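Local atomic coordinates of putative Acetyltransferase (Pyrococcus horikoshii, PDB entry 3DDD), a protein that binds coenzyme A and is probably an acyltransferase of the GNAT type, moving acyl groups other than aminoacyl groups. Residues Gly78-Tyr83 and Leu112-Arg117; Ala87-Met92 and Asp120-Asp125. All blocks are in the same frame, centred on the assembly; numbering follows the deposited sequence.

From the N terminus, the chain runs through strand 73-82, turns into its antiparallel neighbour, strand 86-94, rises into helix 103-118 and returns along strand 121-126. Contact 1 closes the first loop by packing the helix against the end of strand 73-82. Contact 2 starts inside that loop, on strand 86-94, and closes beyond it, so the two cross and their segments alternate along the chain. The backbone ties 78-83 to 87-92 through F81 O and W88 N, and again through C79 N and G90 O. Together they unite a hairpin with the strand-helix-strand crossover of the GNAT core, whose two parallel strands part next to the coenzyme A, as in other GNAT folds.

Contact 1 (Gly78-Tyr83 and Leu112-Arg117); sequences GCIFFY and LEIGRR
F82 brings the edge of its phenyl ring to helix 112-117: CZ stands 3.7 Å from G115 CA, which lies in the ring plane. The same corner meets the branch methyl of I114, with F82 CZ 3.8 Å from I114 CG2, and these two side chains cross at about a right angle. Beside them I80 reaches the helix with the end of its long branch, I80 CD1 lying 3.7 Å from G115 CA. Its CG1 is turned opposite the backbone N (chi1 -170°), and a nearly extended second torsion carries the methyl on to the helix. G115 is thus the meeting point of both strand residues, and its bare CA is what lets a methyl and a ring edge come so near the helix backbone.

Behind this first shell, strand and helix run almost parallel, their segment axes 10° apart and 9.3 Å from each other at closest approach. I80 also rests on A87 and I89 of the next strand, and F82 on A87, so neighbours on the same face of the hairpin flank the side chains that meet the helix. K118, just past the helical segment, makes a cation-pi contact with the F82 ring. No hydrogen bond spans the two segments; the joint is apolar contact, two strand side chains set against a glycine CA and an isoleucine methyl, through which helix 103-118 lies on the sheet of the GNAT fold.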
loop_
_atom_site.group_PDB
_atom_site.type_symbol
_atom_site.label_atom_id
_atom_site.label_comp_id
_atom_site.label_asym_id
_atom_site.label_seq_id
_atom_site.Cartn_x
_atom_site.Cartn_y
_atom_site.Cartn_z
ATOM N N GLY A 78 -2.386 -8.553 9.945
ATOM C CA GLY A 78 -1.962 -7.179 9.640
ATOM C C GLY A 78 -0.475 -7.110 9.387
ATOM O O GLY A 78 0.257 -8.037 9.762
ATOM N N CYS A 79 -0.025 -6.012 8.756
ATOM C CA CYS A 79 1.381 -5.852 8.387
ATOM C C CYS A 79 1.952 -4.503 8.645
ATOM O O CYS A 79 1.254 -3.498 8.600
ATOM C CB CYS A 79 1.607 -6.089 6.913
ATOM S SG CYS A 79 1.074 -7.646 6.335
ATOM N N ILE A 80 3.249 -4.508 8.932
ATOM C CA ILE A 80 4.031 -3.283 9.074
ATOM C C ILE A 80 5.188 -3.382 8.062
ATOM O O ILE A 80 5.757 -4.463 7.857
ATOM C CB ILE A 80 4.486 -3.038 10.547
ATOM C CG1 ILE A 80 5.078 -1.646 10.681
ATOM C CG2 ILE A 80 5.441 -4.116 11.079
ATOM C CD1 ILE A 80 5.196 -1.185 12.044
ATOM N N PHE A 81 5.427 -2.289 7.351
ATOM C CA PHE A 81 6.499 -2.191 6.368
ATOM C C PHE A 81 7.403 -1.020 6.760
ATOM O O PHE A 81 6.946 0.108 6.861
ATOM C CB PHE A 81 5.924 -2.011 4.947
ATOM C CG PHE A 81 4.964 -3.107 4.547
ATOM C CD1 PHE A 81 5.434 -4.338 4.139
ATOM C CD2 PHE A 81 3.589 -2.912 4.613
ATOM C CE1 PHE A 81 4.553 -5.358 3.803
ATOM C CE2 PHE A 81 2.712 -3.904 4.258
ATOM C CZ PHE A 81 3.180 -5.126 3.852
ATOM N N PHE A 82 8.674 -1.318 7.009
ATOM C CA PHE A 82 9.658 -0.313 7.432
ATOM C C PHE A 82 10.465 0.319 6.323
ATOM O O PHE A 82 11.009 -0.361 5.458
ATOM C CB PHE A 82 10.655 -0.919 8.421
ATOM C CG PHE A 82 10.058 -1.198 9.741
ATOM C CD1 PHE A 82 9.859 -0.177 10.637
ATOM C CD2 PHE A 82 9.631 -2.479 10.054
ATOM C CE1 PHE A 82 9.252 -0.431 11.850
ATOM C CE2 PHE A 82 9.041 -2.745 11.241
ATOM C CZ PHE A 82 8.851 -1.727 12.153
ATOM N N TYR A 83 10.537 1.633 6.372
ATOM C CA TYR A 83 11.508 2.400 5.600
ATOM C C TYR A 83 12.480 3.061 6.617
ATOM O O TYR A 83 12.587 2.609 7.778
ATOM C CB TYR A 83 10.767 3.399 4.707
ATOM C CG TYR A 83 9.631 2.756 3.982
ATOM C CD1 TYR A 83 9.868 1.759 3.048
ATOM C CD2 TYR A 83 8.304 3.095 4.267
ATOM C CE1 TYR A 83 8.835 1.139 2.398
ATOM C CE2 TYR A 83 7.249 2.486 3.604
ATOM C CZ TYR A 83 7.518 1.502 2.674
ATOM O OH TYR A 83 6.489 0.876 2.029
ATOM N N LEU A 112 2.229 -1.840 16.309
ATOM C CA LEU A 112 2.699 -0.534 16.778
ATOM C C LEU A 112 3.868 -0.693 17.735
ATOM O O LEU A 112 4.740 0.182 17.825
ATOM C CB LEU A 112 1.573 0.168 17.562
ATOM C CG LEU A 112 1.278 1.614 17.294
ATOM C CD1 LEU A 112 1.097 1.738 15.773
ATOM C CD2 LEU A 112 0.012 2.052 18.122
ATOM N N GLU A 113 3.804 -1.765 18.527
ATOM C CA GLU A 113 4.808 -2.079 19.531
ATOM C C GLU A 113 6.133 -2.340 18.878
ATOM O O GLU A 113 7.177 -1.888 19.367
ATOM C CB GLU A 113 4.383 -3.305 20.345
ATOM C CG GLU A 113 5.227 -3.580 21.568
ATOM C CD GLU A 113 4.648 -4.691 22.445
ATOM O OE1 GLU A 113 4.206 -5.738 21.900
ATOM O OE2 GLU A 113 4.606 -4.485 23.681
ATOM N N ILE A 114 6.079 -3.125 17.804
ATOM C CA ILE A 114 7.228 -3.389 16.936
ATOM C C ILE A 114 7.732 -2.127 16.246
ATOM O O ILE A 114 8.927 -1.918 16.163
ATOM C CB ILE A 114 6.860 -4.418 15.815
ATOM C CG1 ILE A 114 6.650 -5.823 16.420
ATOM C CG2 ILE A 114 7.906 -4.433 14.691
ATOM C CD1 ILE A 114 5.775 -6.723 15.556
ATOM N N GLY A 115 6.815 -1.329 15.710
ATOM C CA GLY A 115 7.151 -0.109 14.976
ATOM C C GLY A 115 7.809 0.994 15.808
ATOM O O GLY A 115 8.756 1.637 15.350
ATOM N N ARG A 116 7.290 1.216 17.020
ATOM C CA ARG A 116 7.815 2.221 17.935
ATOM C C ARG A 116 9.265 2.007 18.367
ATOM O O ARG A 116 9.954 2.959 18.679
ATOM C CB ARG A 116 6.976 2.247 19.196
ATOM C CG ARG A 116 5.681 2.998 19.112
ATOM C CD ARG A 116 4.979 2.904 20.495
ATOM N NE ARG A 116 3.649 3.510 20.541
ATOM C CZ ARG A 116 3.426 4.827 20.517
ATOM N NH1 ARG A 116 4.424 5.706 20.382
ATOM N NH2 ARG A 116 2.189 5.279 20.595
ATOM N N ARG A 117 9.713 0.765 18.448
ATOM C CA ARG A 117 11.107 0.476 18.772
ATOM C C ARG A 117 12.043 0.929 17.673
ATOM O O ARG A 117 13.216 1.153 17.938
ATOM C CB ARG A 117 11.357 -1.015 18.839
ATOM C CG ARG A 117 11.083 -1.746 20.089
ATOM C CD ARG A 117 11.176 -3.241 19.742
ATOM N NE ARG A 117 10.266 -3.913 20.610
ATOM C CZ ARG A 117 9.525 -4.951 20.297
ATOM N NH1 ARG A 117 9.601 -5.519 19.112
ATOM N NH2 ARG A 117 8.717 -5.428 21.232
#

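Contact 2 (Ala87-Met92 and Asp120-Asp125); sequences AWIGLM and DTIRLD. With COA (coenzyme A), chain B; EDO (1,2-ethanediol), chain E.
W88 lies over strand 121-125, one face of its indole covered by R123 and L124. R123 O sits 3.6 Å above the ring plane near the rim, and R123 CB makes a CH-pi contact 3.8 Å from the centroid of the six-membered ring. At one edge, R123 NH1 lies in plane, 3.5 Å from W88 CZ3; at another, W88 NE1 gives a weak, bent hydrogen bond to D125 OD2 at 3.2 Å. A bend at chi3 (82°) folds the arginine back to the ring, and W88 CH2 lies over one face of the guanidinium, the two planes standing 68° apart. Salt bridges from R123 NH2 to E142 and E274 and a bond from NH1 to Q86 hold that group, while D125 is tied to T145 and R265.

Beneath the indole the strands pair in parallel: A87 N bonds to T121 O, R123 N to A87 O, and I89 N to R123 O at 2.9 Å. The ladder then gives way to water: one molecule lies 2.6 Å from I89 O and accepts a hydrogen bond from D125 N at 2.7 Å. Beyond it the strands part, as in the V-shaped cleft of the GNAT fold, and M92 O comes within 3.4 Å of C3P of coenzyme A. On the opposite side from W88, I89 CD1 packs on I122 CG2, and helix 103-118 covers I89 through F108 and L112. Strand 73-82 flanks 87-92, and strand 258-267 pairs with the outer side of 120-125.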
loop_
_atom_site.group_PDB
_atom_site.type_symbol
_atom_site.label_atom_id
_atom_site.label_comp_id
_atom_site.label_asym_id
_atom_site.label_seq_id
_atom_site.Cartn_x
_atom_site.Cartn_y
_atom_site.Cartn_z
ATOM N N ALA A 87 7.278 3.844 9.099
ATOM C CA ALA A 87 6.709 2.535 8.726
ATOM C C ALA A 87 5.290 2.768 8.276
ATOM O O ALA A 87 4.647 3.727 8.711
ATOM C CB ALA A 87 6.737 1.556 9.886
ATOM N N TRP A 88 4.824 1.895 7.385
ATOM C CA TRP A 88 3.427 1.858 6.959
ATOM C C TRP A 88 2.743 0.641 7.555
ATOM O O TRP A 88 3.281 -0.457 7.525
ATOM C CB TRP A 88 3.313 1.783 5.417
ATOM C CG TRP A 88 2.287 2.687 4.892
ATOM C CD1 TRP A 88 0.981 2.383 4.605
ATOM C CD2 TRP A 88 2.429 4.079 4.664
ATOM N NE1 TRP A 88 0.329 3.494 4.178
ATOM C CE2 TRP A 88 1.194 4.549 4.189
ATOM C CE3 TRP A 88 3.501 4.966 4.737
ATOM C CZ2 TRP A 88 0.981 5.867 3.883
ATOM C CZ3 TRP A 88 3.291 6.274 4.394
ATOM C CH2 TRP A 88 2.053 6.705 3.952
ATOM N N ILE A 89 1.552 0.825 8.101
ATOM C CA ILE A 89 0.741 -0.330 8.468
ATOM C C ILE A 89 -0.337 -0.521 7.394
ATOM O O ILE A 89 -1.048 0.437 6.987
ATOM C CB ILE A 89 0.180 -0.234 9.898
ATOM C CG1 ILE A 89 1.314 -0.472 10.899
ATOM C CG2 ILE A 89 -0.909 -1.281 10.150
ATOM C CD1 ILE A 89 1.057 0.086 12.298
ATOM N N GLY A 90 -0.393 -1.744 6.886
ATOM C CA GLY A 90 -1.362 -2.109 5.887
ATOM C C GLY A 90 -1.865 -3.527 5.993
ATOM O O GLY A 90 -1.421 -4.296 6.856
ATOM N N LEU A 91 -2.852 -3.857 5.162
ATOM C CA LEU A 91 -3.333 -5.242 5.027
ATOM C C LEU A 91 -4.032 -5.757 6.307
ATOM O O LEU A 91 -4.092 -6.950 6.555
ATOM C CB LEU A 91 -2.177 -6.178 4.542
ATOM C CG LEU A 91 -1.524 -5.896 3.168
ATOM C CD1 LEU A 91 -0.581 -7.046 2.652
ATOM C CD2 LEU A 91 -2.613 -5.634 2.103
HETATM N N MSE A 92 -4.598 -4.837 7.100
HETATM C CA MSE A 92 -5.438 -5.216 8.232
HETATM C C MSE A 92 -6.748 -5.892 7.769
HETATM O O MSE A 92 -7.427 -5.420 6.863
HETATM C CB MSE A 92 -5.789 -4.006 9.084
HETATM C CG MSE A 92 -4.608 -3.305 9.732
HETATM SE SE MSE A 92 -3.908 -4.199 11.290
HETATM C CE MSE A 92 -5.541 -4.194 12.370
ATOM N N ASP A 120 10.048 6.650 14.446
ATOM C CA ASP A 120 9.281 7.667 15.156
ATOM C C ASP A 120 8.018 8.152 14.442
ATOM O O ASP A 120 7.237 8.932 14.992
ATOM C CB ASP A 120 10.190 8.856 15.478
ATOM C CG ASP A 120 11.297 8.492 16.475
ATOM O OD1 ASP A 120 11.142 7.541 17.286
ATOM O OD2 ASP A 120 12.330 9.165 16.431
ATOM N N THR A 121 7.795 7.686 13.236
ATOM C CA THR A 121 6.556 7.995 12.546
ATOM C C THR A 121 5.973 6.730 11.963
ATOM O O THR A 121 6.675 5.951 11.344
ATOM C CB THR A 121 6.780 9.048 11.486
ATOM O OG1 THR A 121 7.136 10.249 12.167
ATOM C CG2 THR A 121 5.489 9.282 10.637
ATOM N N ILE A 122 4.683 6.516 12.204
ATOM C CA ILE A 122 3.962 5.411 11.585
ATOM C C ILE A 122 2.774 6.002 10.851
ATOM O O ILE A 122 2.061 6.837 11.384
ATOM C CB ILE A 122 3.543 4.326 12.625
ATOM C CG1 ILE A 122 4.789 3.602 13.164
ATOM C CG2 ILE A 122 2.610 3.309 12.005
ATOM C CD1 ILE A 122 4.555 2.829 14.438
ATOM N N ARG A 123 2.579 5.560 9.617
ATOM C CA ARG A 123 1.481 6.041 8.803
ATOM C C ARG A 123 0.690 4.891 8.184
ATOM O O ARG A 123 1.119 3.740 8.167
ATOM C CB ARG A 123 2.006 6.982 7.719
ATOM C CG ARG A 123 2.660 8.208 8.292
ATOM C CD ARG A 123 3.520 8.906 7.310
ATOM N NE ARG A 123 2.786 9.793 6.410
ATOM C CZ ARG A 123 3.198 10.118 5.189
ATOM N NH1 ARG A 123 4.314 9.586 4.669
ATOM N NH2 ARG A 123 2.457 10.936 4.457
ATOM N N LEU A 124 -0.480 5.238 7.680
ATOM C CA LEU A 124 -1.389 4.274 7.085
ATOM C C LEU A 124 -2.474 4.985 6.292
ATOM O O LEU A 124 -2.687 6.179 6.449
ATOM C CB LEU A 124 -2.034 3.398 8.165
ATOM C CG LEU A 124 -2.789 4.105 9.296
ATOM C CD1 LEU A 124 -4.212 4.539 8.869
ATOM C CD2 LEU A 124 -2.841 3.220 10.494
ATOM N N ASP A 125 -3.162 4.211 5.466
ATOM C CA ASP A 125 -4.326 4.651 4.700
ATOM C C ASP A 125 -5.565 3.925 5.170
ATOM O O ASP A 125 -5.740 2.732 4.904
ATOM C CB ASP A 125 -4.075 4.422 3.228
ATOM C CG ASP A 125 -3.040 5.370 2.696
ATOM O OD1 ASP A 125 -3.356 6.576 2.650
ATOM O OD2 ASP A 125 -1.917 4.922 2.336
HETATM N N1A COA B . -17.744 0.128 11.030
HETATM C C2A COA B . -17.209 1.204 11.693
HETATM N N3A COA B . -16.168 1.010 12.578
HETATM C C4A COA B . -15.702 -0.258 12.772
HETATM C C5A COA B . -16.213 -1.349 12.103
HETATM C C6A COA B . -17.253 -1.143 11.229
HETATM N N6A COA B . -17.928 -2.211 10.869
HETATM N N7A COA B . -15.564 -2.475 12.480
HETATM C C8A COA B . -14.620 -2.096 13.366
HETATM N N9A COA B . -14.700 -0.731 13.543
HETATM C C1B COA B . -13.785 0.148 14.291
HETATM C C2B COA B . -14.482 0.719 15.520
HETATM O O2B COA B . -13.983 1.969 15.892
HETATM C C3B COA B . -14.097 -0.287 16.570
HETATM O O3B COA B . -14.236 0.256 17.839
HETATM P P3B COA B . -15.626 0.178 18.643
HETATM O O7A COA B . -15.360 0.557 20.095
HETATM O O8A COA B . -16.099 -1.246 18.592
HETATM O O9A COA B . -16.514 1.255 18.119
HETATM C C4B COA B . -12.662 -0.522 16.173
HETATM O O4B COA B . -12.729 -0.644 14.771
HETATM C C5B COA B . -12.006 -1.734 16.801
HETATM O O5B COA B . -12.845 -2.830 16.661
HETATM P P1A COA B . -12.186 -4.275 16.542
HETATM O O1A COA B . -13.175 -5.294 17.044
HETATM O O2A COA B . -10.877 -4.390 17.275
HETATM O O3A COA B . -11.947 -4.342 14.957
HETATM P P2A COA B . -12.060 -5.704 14.116
HETATM O O4A COA B . -11.579 -6.948 14.775
HETATM O O5A COA B . -13.483 -5.853 13.606
HETATM O O6A COA B . -11.168 -5.348 12.809
HETATM C CBP COA B . -10.984 -4.067 10.663
HETATM C CCP COA B . -11.354 -4.101 12.164
HETATM C CDP COA B . -9.693 -4.867 10.483
HETATM C CEP COA B . -10.723 -2.594 10.311
HETATM C CAP COA B . -12.110 -4.432 9.673
HETATM O OAP COA B . -13.280 -4.854 10.294
HETATM C C9P COA B . -11.776 -5.356 8.522
HETATM O O9P COA B . -11.073 -6.523 8.616
HETATM N N8P COA B . -12.193 -5.036 7.317
HETATM C C7P COA B . -11.253 -5.161 6.238
HETATM C C6P COA B . -11.424 -4.094 5.194
HETATM C C5P COA B . -11.592 -2.739 5.788
HETATM O O5P COA B . -12.625 -2.121 5.424
HETATM N N4P COA B . -10.654 -2.288 6.671
HETATM C C3P COA B . -9.183 -2.474 6.649
HETATM C C2P COA B . -8.317 -1.378 5.957
HETATM S S1P COA B . -8.005 0.210 6.826
HETATM C C1 EDO E . 6.042 5.631 16.264
HETATM O O1 EDO E . 6.959 5.693 17.353
HETATM C C2 EDO E . 4.781 6.377 16.662
HETATM O O2 EDO E . 5.093 7.709 17.083
HETATM O O HOH W 1 -2.489 1.573 5.166
#